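Local coordinates for Lmo2812 protein (Listeria monocytogenes EGD-e, PDB 5ZQA) that is a penicillin-binding protein of the S11 peptidase family that probably acts as a serine-type D-Ala-D-Ala carboxypeptidase in cell-wall peptidoglycan synthesis, at residues A[33-37]-A[251-256]; A[37-41]-A[268-272]; A[152-158]-A[171-177]; A[234-238]-A[257-262]. All coordinates share one frame; numbering follows the deposited sequence.

Interaction 1 (A[33-37]-A[251-256]); sequences LSANA and IVLDAG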
loop_
_atom_site.group_PDB
_atom_site.type_symbol
_atom_site.label_atom_id
_atom_site.label_comp_id
_atom_site.label_asym_id
_atom_site.label_seq_id
_atom_site.Cartn_x
_atom_site.Cartn_y
_atom_site.Cartn_z
ATOM N N LEU A 33 6.786 15.261 13.973
ATOM C CA LEU A 33 6.983 14.029 13.221
ATOM C C LEU A 33 8.188 14.142 12.321
ATOM O O LEU A 33 8.578 15.247 11.940
ATOM C CB LEU A 33 5.750 13.713 12.364
ATOM C CG LEU A 33 4.398 13.730 13.085
ATOM C CD1 LEU A 33 3.262 13.467 12.112
ATOM C CD2 LEU A 33 4.375 12.707 14.207
ATOM N N SER A 34 8.765 13.001 11.956
ATOM C CA SER A 34 9.825 12.984 10.954
ATOM C C SER A 34 9.244 13.211 9.571
ATOM O O SER A 34 9.829 13.904 8.739
ATOM C CB SER A 34 10.585 11.660 10.980
ATOM O OG SER A 34 11.530 11.632 9.922
ATOM N N ALA A 35 8.085 12.611 9.341
ATOM C CA ALA A 35 7.400 12.696 8.057
ATOM C C ALA A 35 7.254 14.125 7.572
ATOM O O ALA A 35 6.922 15.017 8.349
ATOM C CB ALA A 35 6.028 12.061 8.166
ATOM N N ASN A 36 7.471 14.338 6.281
ATOM C CA ASN A 36 7.237 15.655 5.708
ATOM C C ASN A 36 5.771 15.898 5.356
ATOM O O ASN A 36 5.339 17.047 5.277
ATOM C CB ASN A 36 8.146 15.847 4.500
ATOM C CG ASN A 36 9.587 16.094 4.925
ATOM O OD1 ASN A 36 9.841 16.928 5.797
ATOM N ND2 ASN A 36 10.527 15.351 4.347
ATOM N N ALA A 37 4.998 14.828 5.188
ATOM C CA ALA A 37 3.542 14.943 5.080
ATOM C C ALA A 37 2.925 13.826 5.898
ATOM O O ALA A 37 3.395 12.688 5.849
ATOM C CB ALA A 37 3.076 14.861 3.635
ATOM N N ILE A 251 -1.495 8.196 7.595
ATOM C CA ILE A 251 -0.602 8.309 6.448
ATOM C C ILE A 251 0.692 9.006 6.861
ATOM O O ILE A 251 0.646 10.096 7.435
ATOM C CB ILE A 251 -1.220 9.134 5.306
ATOM C CG1 ILE A 251 -2.681 8.746 5.046
ATOM C CG2 ILE A 251 -0.349 9.031 4.062
ATOM C CD1 ILE A 251 -2.822 7.418 4.475
ATOM N N VAL A 252 1.831 8.376 6.569
ATOM C CA VAL A 252 3.162 8.937 6.799
ATOM C C VAL A 252 3.946 8.900 5.497
ATOM O O VAL A 252 4.122 7.832 4.918
ATOM C CB VAL A 252 3.922 8.148 7.893
ATOM C CG1 VAL A 252 5.420 8.446 7.853
ATOM C CG2 VAL A 252 3.328 8.458 9.263
ATOM N N LEU A 253 4.392 10.064 5.032
ATOM C CA LEU A 253 5.180 10.174 3.807
ATOM C C LEU A 253 6.502 10.879 4.073
ATOM O O LEU A 253 6.526 11.924 4.722
ATOM C CB LEU A 253 4.399 10.935 2.726
ATOM C CG LEU A 253 3.027 10.355 2.389
ATOM C CD1 LEU A 253 2.234 11.331 1.521
ATOM C CD2 LEU A 253 3.194 9.020 1.683
ATOM N N ASP A 254 7.583 10.287 3.575
ATOM C CA ASP A 254 8.937 10.867 3.635
ATOM C C ASP A 254 9.438 11.070 5.062
ATOM O O ASP A 254 9.915 12.157 5.420
ATOM C CB ASP A 254 8.984 12.203 2.867
ATOM C CG ASP A 254 10.412 12.660 2.563
ATOM O OD1 ASP A 254 11.326 11.802 2.511
ATOM O OD2 ASP A 254 10.619 13.877 2.371
ATOM N N ALA A 255 9.339 10.030 5.886
ATOM C CA ALA A 255 10.072 10.025 7.152
ATOM C C ALA A 255 11.537 9.658 6.875
ATOM O O ALA A 255 11.863 9.119 5.817
ATOM C CB ALA A 255 9.433 9.060 8.146
ATOM N N GLY A 256 12.427 9.950 7.823
ATOM C CA GLY A 256 13.854 9.857 7.555
ATOM C C GLY A 256 14.507 8.491 7.655
ATOM O O GLY A 256 15.561 8.264 7.060
HETATM O O HOH W 1 12.130 13.403 7.030
#
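Ala37 and Leu253 form an antiparallel hydrogen-bonded pair, Leu253 N giving a bond of 2.9 Å to Ala37 O, and Asn36 and Ala37 both face Leu253, so the two residues opposite one make a classic beta bulge. Both return bonds to Leu253 O are weak: the one from Ala37 N is straight but long, the one from Asn36 N bent. Small residues suit the close backbones here: the CA atoms of Ala35 and Ala255 lie 3.9 Å apart, and Ala35 CB rests 3.7 Å from Val252 CG1. Ser34 has its OG swung opposite the backbone N (chi1 175°), which sets Ser34 OG in front of Gly256 N as acceptor at 2.8 Å. From the bulge, Asn36 ND2 comes to 2.5 Å from Asp254 OD2, shorter than a normal N-H...O bond, so its details are doubtful. The side chain of Asp254 comes to about 4 Å from a bound magnesium ion. A water lies within hydrogen-bonding distance of Ser34 O and Asp254 O. Asp264 of helix 258-272 accepts from the N atoms of Ser34 and Ala35. The weak, irregular backbone pairing at the bulge is thus supplemented by the Ser34 hydroxyl's grip on Gly256 N.

Interaction 2 (A[37-41]-A[268-272]); sequences AAAVY and LMEVG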
loop_
_atom_site.group_PDB
_atom_site.type_symbol
_atom_site.label_atom_id
_atom_site.label_comp_id
_atom_site.label_asym_id
_atom_site.label_seq_id
_atom_site.Cartn_x
_atom_site.Cartn_y
_atom_site.Cartn_z
ATOM N N ALA A 37 4.998 14.828 5.188
ATOM C CA ALA A 37 3.542 14.943 5.080
ATOM C C ALA A 37 2.925 13.826 5.898
ATOM O O ALA A 37 3.395 12.688 5.849
ATOM C CB ALA A 37 3.076 14.861 3.635
ATOM N N ALA A 38 1.897 14.145 6.669
ATOM C CA ALA A 38 1.290 13.141 7.529
ATOM C C ALA A 38 -0.128 13.505 7.884
ATOM O O ALA A 38 -0.497 14.681 7.886
ATOM C CB ALA A 38 2.103 12.961 8.781
ATOM N N ALA A 39 -0.922 12.493 8.204
ATOM C CA ALA A 39 -2.302 12.724 8.595
ATOM C C ALA A 39 -2.886 11.485 9.243
ATOM O O ALA A 39 -2.371 10.375 9.073
ATOM C CB ALA A 39 -3.151 13.145 7.377
ATOM N N VAL A 40 -3.957 11.672 10.000
ATOM C CA VAL A 40 -4.743 10.533 10.450
ATOM C C VAL A 40 -6.205 10.944 10.368
ATOM O O VAL A 40 -6.558 12.096 10.668
ATOM C CB VAL A 40 -4.316 10.043 11.876
ATOM C CG1 VAL A 40 -4.435 11.160 12.947
ATOM C CG2 VAL A 40 -5.083 8.775 12.270
ATOM N N TYR A 41 -7.027 10.012 9.892
ATOM C CA TYR A 41 -8.436 10.266 9.598
ATOM C C TYR A 41 -9.346 9.226 10.232
ATOM O O TYR A 41 -8.992 8.055 10.339
ATOM C CB TYR A 41 -8.696 10.261 8.083
ATOM C CG TYR A 41 -7.871 11.234 7.264
ATOM C CD1 TYR A 41 -6.628 10.866 6.776
ATOM C CD2 TYR A 41 -8.341 12.512 6.968
ATOM C CE1 TYR A 41 -5.868 11.725 6.024
ATOM C CE2 TYR A 41 -7.577 13.393 6.223
ATOM C CZ TYR A 41 -6.338 12.995 5.748
ATOM O OH TYR A 41 -5.574 13.870 5.006
ATOM N N LEU A 268 0.444 9.265 15.606
ATOM C CA LEU A 268 -0.804 9.506 14.885
ATOM C C LEU A 268 -1.927 8.610 15.396
ATOM O O LEU A 268 -3.084 9.047 15.498
ATOM C CB LEU A 268 -0.605 9.296 13.374
ATOM C CG LEU A 268 0.278 10.346 12.691
ATOM C CD1 LEU A 268 0.679 9.868 11.307
ATOM C CD2 LEU A 268 -0.451 11.683 12.590
ATOM N N MET A 269 -1.595 7.365 15.735
ATOM C CA MET A 269 -2.602 6.445 16.253
ATOM C C MET A 269 -3.094 6.915 17.626
ATOM O O MET A 269 -4.284 6.793 17.932
ATOM C CB MET A 269 -2.042 5.014 16.311
ATOM C CG MET A 269 -1.953 4.338 14.934
ATOM S SD MET A 269 -3.588 4.265 14.151
ATOM C CE MET A 269 -3.213 3.582 12.530
ATOM N N GLU A 270 -2.194 7.485 18.427
ATOM C CA GLU A 270 -2.575 8.069 19.720
ATOM C C GLU A 270 -3.592 9.200 19.532
ATOM O O GLU A 270 -4.592 9.281 20.248
ATOM C CB GLU A 270 -1.341 8.587 20.474
ATOM C CG GLU A 270 -1.664 9.203 21.832
ATOM C CD GLU A 270 -0.462 9.252 22.761
ATOM O OE1 GLU A 270 0.301 8.264 22.808
ATOM O OE2 GLU A 270 -0.287 10.279 23.453
ATOM N N VAL A 271 -3.336 10.070 18.562
ATOM C CA VAL A 271 -4.278 11.133 18.215
ATOM C C VAL A 271 -5.584 10.550 17.694
ATOM O O VAL A 271 -6.681 10.998 18.066
ATOM C CB VAL A 271 -3.672 12.079 17.150
ATOM C CG1 VAL A 271 -4.723 13.053 16.615
ATOM C CG2 VAL A 271 -2.509 12.834 17.756
ATOM N N GLY A 272 -5.462 9.552 16.826
ATOM C CA GLY A 272 -6.628 8.954 16.197
ATOM C C GLY A 272 -7.638 8.403 17.187
ATOM O O GLY A 272 -8.847 8.448 16.939
#
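Val40 is the knob of this contact: its branched side chain rises from strand 37-41 against the last turn of helix 258-272, whose segment axis passes 8.3 Å away, running 31° off parallel. The hollow that takes it is formed by Leu268, Val271 and Gly272. Val40 CG1 lies between Leu268 and Val271, 4.0 Å from Leu268 CD2 and 4.1 Å from Val271 CG1, and it also meets the main-chain Leu268 O at 3.6 Å. The other branch, Val40 CG2, looks at Gly272 CA from 4.2 Å. Gly272, having no side chain, lets the helix backbone come close to this methyl. With chi1 at 58°, CG1 stands between the backbone N and the carbonyl carbon of Val40, while CG2 lies opposite N; the two branches therefore spread over neighbouring positions of the helix. In the reverse sense, Leu268 is the bump on the helix. Its side chain runs antiparallel alongside that of Val40 and lays its methyls over the strand, Leu268 CD1 coming within 3.8 Å of Ala39 O and 4.2 Å of Ala38 CB. Alanine at 38 keeps the strand low enough for this reach. Tyr50 of strand 48-52 and Val252 of strand 246-255 also touch Leu268. No hydrogen bond crosses between the segments, and Leu268 O is already bound by Gly272 N, so the helix is held on the sheet here by buried aliphatic surface.

Interaction 3 (A[152-158]-A[171-177]); sequences MSSKTTF and AVSTTKD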
loop_
_atom_site.group_PDB
_atom_site.type_symbol
_atom_site.label_atom_id
_atom_site.label_comp_id
_atom_site.label_asym_id
_atom_site.label_seq_id
_atom_site.Cartn_x
_atom_site.Cartn_y
_atom_site.Cartn_z
ATOM N N MET A 152 -10.787 9.951 -6.267
ATOM C CA MET A 152 -9.510 10.566 -5.919
ATOM C C MET A 152 -9.292 11.831 -6.752
ATOM O O MET A 152 -9.867 11.984 -7.832
ATOM C CB MET A 152 -8.354 9.585 -6.108
ATOM C CG MET A 152 -8.480 8.328 -5.264
ATOM S SD MET A 152 -7.135 7.151 -5.553
ATOM C CE MET A 152 -5.760 7.943 -4.738
ATOM N N SER A 153 -8.457 12.734 -6.253
ATOM C CA SER A 153 -8.291 14.037 -6.891
ATOM C C SER A 153 -7.323 13.995 -8.070
ATOM O O SER A 153 -6.638 12.992 -8.315
ATOM C CB SER A 153 -7.808 15.081 -5.877
ATOM O OG SER A 153 -6.398 15.024 -5.739
ATOM N N SER A 154 -7.253 15.108 -8.788
ATOM C CA SER A 154 -6.343 15.224 -9.914
ATOM C C SER A 154 -4.875 15.290 -9.496
ATOM O O SER A 154 -3.988 15.299 -10.349
ATOM C CB SER A 154 -6.687 16.462 -10.740
ATOM O OG SER A 154 -6.482 17.631 -9.968
ATOM N N LYS A 155 -4.602 15.313 -8.191
ATOM C CA LYS A 155 -3.218 15.336 -7.740
ATOM C C LYS A 155 -2.582 13.949 -7.722
ATOM O O LYS A 155 -1.363 13.828 -7.565
ATOM C CB LYS A 155 -3.111 15.964 -6.350
ATOM C CG LYS A 155 -3.397 17.447 -6.367
ATOM C CD LYS A 155 -3.286 18.055 -4.983
ATOM C CE LYS A 155 -3.597 19.545 -5.032
ATOM N NZ LYS A 155 -3.404 20.200 -3.705
ATOM N N THR A 156 -3.400 12.911 -7.853
ATOM C CA THR A 156 -2.882 11.537 -7.887
ATOM C C THR A 156 -2.627 11.047 -9.309
ATOM O O THR A 156 -3.485 11.193 -10.168
ATOM C CB THR A 156 -3.856 10.559 -7.206
ATOM O OG1 THR A 156 -3.923 10.870 -5.812
ATOM C CG2 THR A 156 -3.392 9.094 -7.371
ATOM N N THR A 157 -1.440 10.491 -9.549
ATOM C CA THR A 157 -1.162 9.751 -10.781
ATOM C C THR A 157 -0.305 8.526 -10.485
ATOM O O THR A 157 0.735 8.618 -9.826
ATOM C CB THR A 157 -0.445 10.608 -11.855
ATOM O OG1 THR A 157 0.657 11.291 -11.263
ATOM C CG2 THR A 157 -1.381 11.631 -12.473
ATOM N N PHE A 158 -0.776 7.380 -10.960
ATOM C CA PHE A 158 -0.031 6.125 -10.906
ATOM C C PHE A 158 0.721 5.922 -12.211
ATOM O O PHE A 158 0.228 6.295 -13.277
ATOM C CB PHE A 158 -0.977 4.946 -10.653
ATOM C CG PHE A 158 -1.732 5.044 -9.359
ATOM C CD1 PHE A 158 -1.104 4.765 -8.157
ATOM C CD2 PHE A 158 -3.075 5.402 -9.345
ATOM C CE1 PHE A 158 -1.782 4.852 -6.957
ATOM C CE2 PHE A 158 -3.766 5.495 -8.140
ATOM C CZ PHE A 158 -3.113 5.220 -6.944
ATOM N N ALA A 171 5.067 7.777 -9.399
ATOM C CA ALA A 171 3.741 7.728 -8.797
ATOM C C ALA A 171 3.646 8.773 -7.691
ATOM O O ALA A 171 4.520 8.829 -6.825
ATOM C CB ALA A 171 3.468 6.349 -8.242
ATOM N N VAL A 172 2.599 9.588 -7.722
ATOM C CA VAL A 172 2.430 10.628 -6.709
ATOM C C VAL A 172 0.988 10.703 -6.224
ATOM O O VAL A 172 0.052 10.303 -6.929
ATOM C CB VAL A 172 2.847 12.037 -7.224
ATOM C CG1 VAL A 172 4.348 12.082 -7.556
ATOM C CG2 VAL A 172 2.006 12.461 -8.416
ATOM N N SER A 173 0.821 11.240 -5.017
ATOM C CA SER A 173 -0.510 11.423 -4.441
ATOM C C SER A 173 -0.405 12.405 -3.269
ATOM O O SER A 173 0.620 13.066 -3.103
ATOM C CB SER A 173 -1.090 10.069 -4.001
ATOM O OG SER A 173 -2.470 10.161 -3.694
ATOM N N THR A 174 -1.469 12.502 -2.478
ATOM C CA THR A 174 -1.515 13.342 -1.278
ATOM C C THR A 174 -2.019 12.504 -0.120
ATOM O O THR A 174 -2.613 11.449 -0.359
ATOM C CB THR A 174 -2.459 14.533 -1.442
ATOM O OG1 THR A 174 -3.797 14.045 -1.612
ATOM C CG2 THR A 174 -2.078 15.372 -2.665
ATOM N N THR A 175 -1.841 12.955 1.123
ATOM C CA THR A 175 -2.395 12.167 2.222
ATOM C C THR A 175 -3.908 12.064 2.104
ATOM O O THR A 175 -4.488 11.038 2.457
ATOM C CB THR A 175 -2.073 12.715 3.630
ATOM O OG1 THR A 175 -2.774 13.940 3.862
ATOM C CG2 THR A 175 -0.582 12.902 3.819
ATOM N N LYS A 176 -4.550 13.120 1.609
ATOM C CA LYS A 176 -5.996 13.099 1.438
ATOM C C LYS A 176 -6.424 12.015 0.438
ATOM O O LYS A 176 -7.349 11.246 0.704
ATOM C CB LYS A 176 -6.505 14.477 1.005
ATOM C CG LYS A 176 -6.450 15.525 2.103
ATOM C CD LYS A 176 -7.052 16.836 1.613
ATOM C CE LYS A 176 -7.290 17.794 2.771
ATOM N NZ LYS A 176 -8.218 17.223 3.800
ATOM N N ASP A 177 -5.749 11.940 -0.706
ATOM C CA ASP A 177 -6.103 10.931 -1.702
ATOM C C ASP A 177 -5.751 9.514 -1.231
ATOM O O ASP A 177 -6.490 8.560 -1.502
ATOM C CB ASP A 177 -5.402 11.229 -3.021
ATOM C CG ASP A 177 -6.154 12.226 -3.880
ATOM O OD1 ASP A 177 -7.364 12.460 -3.661
ATOM O OD2 ASP A 177 -5.523 12.757 -4.811
HETATM O O HOH W 2 -5.692 15.833 -2.693
#
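Asp177 gathers the first shell: its carboxylate accepts from three donors of segment 152-158. Ser153 N reaches Asp177 OD1 at 2.8 Å from above the carboxylate plane, whereas Ser153 OG meets Asp177 OD2 at 2.6 Å on the syn side. Thr156 OG1 gives Asp177 OD2 a second bond, 2.7 Å long and 37° out of the plane. An acid suits this buried place, since hydroxyls and an amide N-H can share its charge and would be expected to favour the ionised form. The next shell sets those donors. Ser173 OG donates to Thr156 OG1, also at 2.7 Å, so two hydroxyl bonds in series end on the carboxylate. Ser153 opens a type I turn to Thr156, and its OG accepts from Lys155 N in an ST turn. Thr174 caps the helix, its OG1 taking the N-H of Asp177, and a water lies between Thr174 OG1 and Ser153 OG. Lys155 CD lies 3.7 Å from Thr174 CG2, and Lys155 NZ bonds to Asp55 O. Thr157 and Val172 form a single antiparallel bridge, Thr157 N to Val172 O and Val172 N to Thr157 O, each 3.0 Å. Met152 bends at chi3 (73°), bringing Met152 CE to Asp177 CB at 3.7 Å. Strand 172-173 pairs with strand 58-59, helix 175-188 follows it closely and carries Asp177 in its first turn, and helix 139-150 packs on Phe158 and Met152.

Interaction 4 (A[234-238]-A[257-262]); sequences GYCFI and TAEKRF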
loop_
_atom_site.group_PDB
_atom_site.type_symbol
_atom_site.label_atom_id
_atom_site.label_comp_id
_atom_site.label_asym_id
_atom_site.label_seq_id
_atom_site.Cartn_x
_atom_site.Cartn_y
_atom_site.Cartn_z
ATOM N N GLY A 234 11.311 8.856 0.537
ATOM C CA GLY A 234 11.618 8.589 1.931
ATOM C C GLY A 234 10.854 7.380 2.443
ATOM O O GLY A 234 10.296 6.592 1.660
ATOM N N TYR A 235 10.821 7.221 3.760
ATOM C CA TYR A 235 10.156 6.071 4.364
ATOM C C TYR A 235 8.687 6.378 4.620
ATOM O O TYR A 235 8.351 7.342 5.307
ATOM C CB TYR A 235 10.874 5.668 5.662
ATOM C CG TYR A 235 12.234 5.058 5.396
ATOM C CD1 TYR A 235 13.367 5.859 5.300
ATOM C CD2 TYR A 235 12.374 3.688 5.217
ATOM C CE1 TYR A 235 14.615 5.303 5.041
ATOM C CE2 TYR A 235 13.613 3.123 4.960
ATOM C CZ TYR A 235 14.727 3.937 4.877
ATOM O OH TYR A 235 15.968 3.389 4.622
ATOM N N CYS A 236 7.818 5.546 4.053
ATOM C CA CYS A 236 6.386 5.811 4.030
ATOM C C CYS A 236 5.603 4.679 4.664
ATOM O O CYS A 236 6.022 3.532 4.624
ATOM C CB CYS A 236 5.904 6.009 2.591
ATOM S SG CYS A 236 6.732 7.357 1.686
ATOM N N PHE A 237 4.446 4.997 5.235
ATOM C CA PHE A 237 3.580 3.951 5.775
ATOM C C PHE A 237 2.144 4.422 5.862
ATOM O O PHE A 237 1.871 5.501 6.389
ATOM C CB PHE A 237 4.060 3.496 7.167
ATOM C CG PHE A 237 3.255 2.353 7.746
ATOM C CD1 PHE A 237 3.206 1.128 7.101
ATOM C CD2 PHE A 237 2.552 2.503 8.932
ATOM C CE1 PHE A 237 2.472 0.065 7.629
ATOM C CE2 PHE A 237 1.816 1.440 9.464
ATOM C CZ PHE A 237 1.772 0.236 8.810
ATOM N N ILE A 238 1.229 3.602 5.350
ATOM C CA ILE A 238 -0.197 3.771 5.596
ATOM C C ILE A 238 -0.587 2.748 6.650
ATOM O O ILE A 238 -0.427 1.547 6.445
ATOM C CB ILE A 238 -1.042 3.589 4.322
ATOM C CG1 ILE A 238 -0.713 4.699 3.327
ATOM C CG2 ILE A 238 -2.544 3.650 4.655
ATOM C CD1 ILE A 238 -1.383 4.549 1.963
ATOM N N THR A 257 13.911 7.599 8.439
ATOM C CA THR A 257 14.384 6.223 8.582
ATOM C C THR A 257 13.189 5.278 8.653
ATOM O O THR A 257 12.059 5.720 8.834
ATOM C CB THR A 257 15.222 6.006 9.855
ATOM O OG1 THR A 257 14.380 6.175 11.009
ATOM C CG2 THR A 257 16.393 6.977 9.916
ATOM N N ALA A 258 13.439 3.979 8.526
ATOM C CA ALA A 258 12.367 2.999 8.668
ATOM C C ALA A 258 11.739 3.070 10.061
ATOM O O ALA A 258 10.522 2.990 10.215
ATOM C CB ALA A 258 12.887 1.595 8.385
ATOM N N GLU A 259 12.573 3.246 11.079
ATOM C CA GLU A 259 12.108 3.351 12.448
ATOM C C GLU A 259 11.225 4.577 12.641
ATOM O O GLU A 259 10.198 4.508 13.317
ATOM C CB GLU A 259 13.305 3.411 13.410
ATOM C CG GLU A 259 12.946 3.877 14.812
ATOM C CD GLU A 259 14.152 3.963 15.726
ATOM O OE1 GLU A 259 14.931 4.946 15.618
ATOM O OE2 GLU A 259 14.317 3.038 16.552
ATOM N N LYS A 260 11.626 5.698 12.051
ATOM C CA LYS A 260 10.890 6.943 12.251
ATOM C C LYS A 260 9.480 6.907 11.657
ATOM O O LYS A 260 8.567 7.523 12.211
ATOM C CB LYS A 260 11.658 8.119 11.654
ATOM C CG LYS A 260 12.827 8.604 12.511
ATOM C CD LYS A 260 13.757 9.483 11.708
ATOM C CE LYS A 260 14.840 10.131 12.584
ATOM N NZ LYS A 260 14.219 11.130 13.480
ATOM N N ARG A 261 9.295 6.215 10.536
ATOM C CA ARG A 261 7.944 6.176 9.973
ATOM C C ARG A 261 7.009 5.482 10.951
ATOM O O ARG A 261 5.826 5.817 11.021
ATOM C CB ARG A 261 7.908 5.476 8.604
ATOM C CG ARG A 261 7.943 3.977 8.661
ATOM C CD ARG A 261 7.938 3.382 7.277
ATOM N NE ARG A 261 8.754 2.181 7.244
ATOM C CZ ARG A 261 9.163 1.589 6.130
ATOM N NH1 ARG A 261 8.848 2.096 4.945
ATOM N NH2 ARG A 261 9.919 0.500 6.201
ATOM N N PHE A 262 7.525 4.533 11.728
ATOM C CA PHE A 262 6.661 3.820 12.657
ATOM C C PHE A 262 6.491 4.599 13.972
ATOM O O PHE A 262 5.435 4.548 14.595
ATOM C CB PHE A 262 7.191 2.395 12.894
ATOM C CG PHE A 262 7.159 1.523 11.654
ATOM C CD1 PHE A 262 5.973 1.317 10.971
ATOM C CD2 PHE A 262 8.312 0.916 11.178
ATOM C CE1 PHE A 262 5.929 0.519 9.841
ATOM C CE2 PHE A 262 8.276 0.121 10.043
ATOM C CZ PHE A 262 7.073 -0.073 9.374
#
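Tyr235 lies flat over the first residues of helix 258-272, which packs on the antiparallel five-stranded sheet of this penicillin-binding fold. Ala258 N stands over the centre of the ring, 3.5 Å from Tyr235 CD2, and Thr257 C covers the same face nearer the rim; alanine and bare main chain suit a place where a flat ring must come so close. The N-cap itself is Thr257, whose OG1 accepts from Lys260 N. Phe237 rises from strand 236-238 toward the helix with CG opposite the backbone N (chi1 -176°). There it presents a face to the edge of Phe262: a T-shaped pair with centroids of the Phe237 and Phe262 rings 5.2 Å apart and planes at 67°, Phe262 CE1 standing over the Phe237 ring centre. Arg261 threads between the two aromatic residues of the strand. Arg261 CD rests on Phe237 CB at 3.9 Å, and the guanidinium, which lies at the edge of the Tyr235 ring, turns one face to Tyr235 CD2. The aliphatic part of Arg261 thus packs on Phe237 while its charge reaches the strand backbone, where Arg261 NH1 donates to Cys236 O over 3.2 Å, tilted 27° from the carbonyl plane.

Interactions 1, 2 and 4 lie round one antiparallel sheet, in which strand 246-255 stands between 37-42 and 236-243. Interaction 1 joins strand 246-255 to the approach to strand 37-42, while interactions 2 and 4 set the two ends of helix 258-272 on the sheet. Centres of 1 and 4 are about 7 Å apart, those of 1 and 2 about 11 Å, and 1 and 2 share Ala37. Interaction 3 closes earlier along the chain than 4 and lies about 16 Å from 1, centre to centre; Thr175 touches Ile251 and Leu253, and Thr175 OG1 lies 3.0 Å from Tyr41 OH. The first strand thus lies in the sheet and the last helix packs on it.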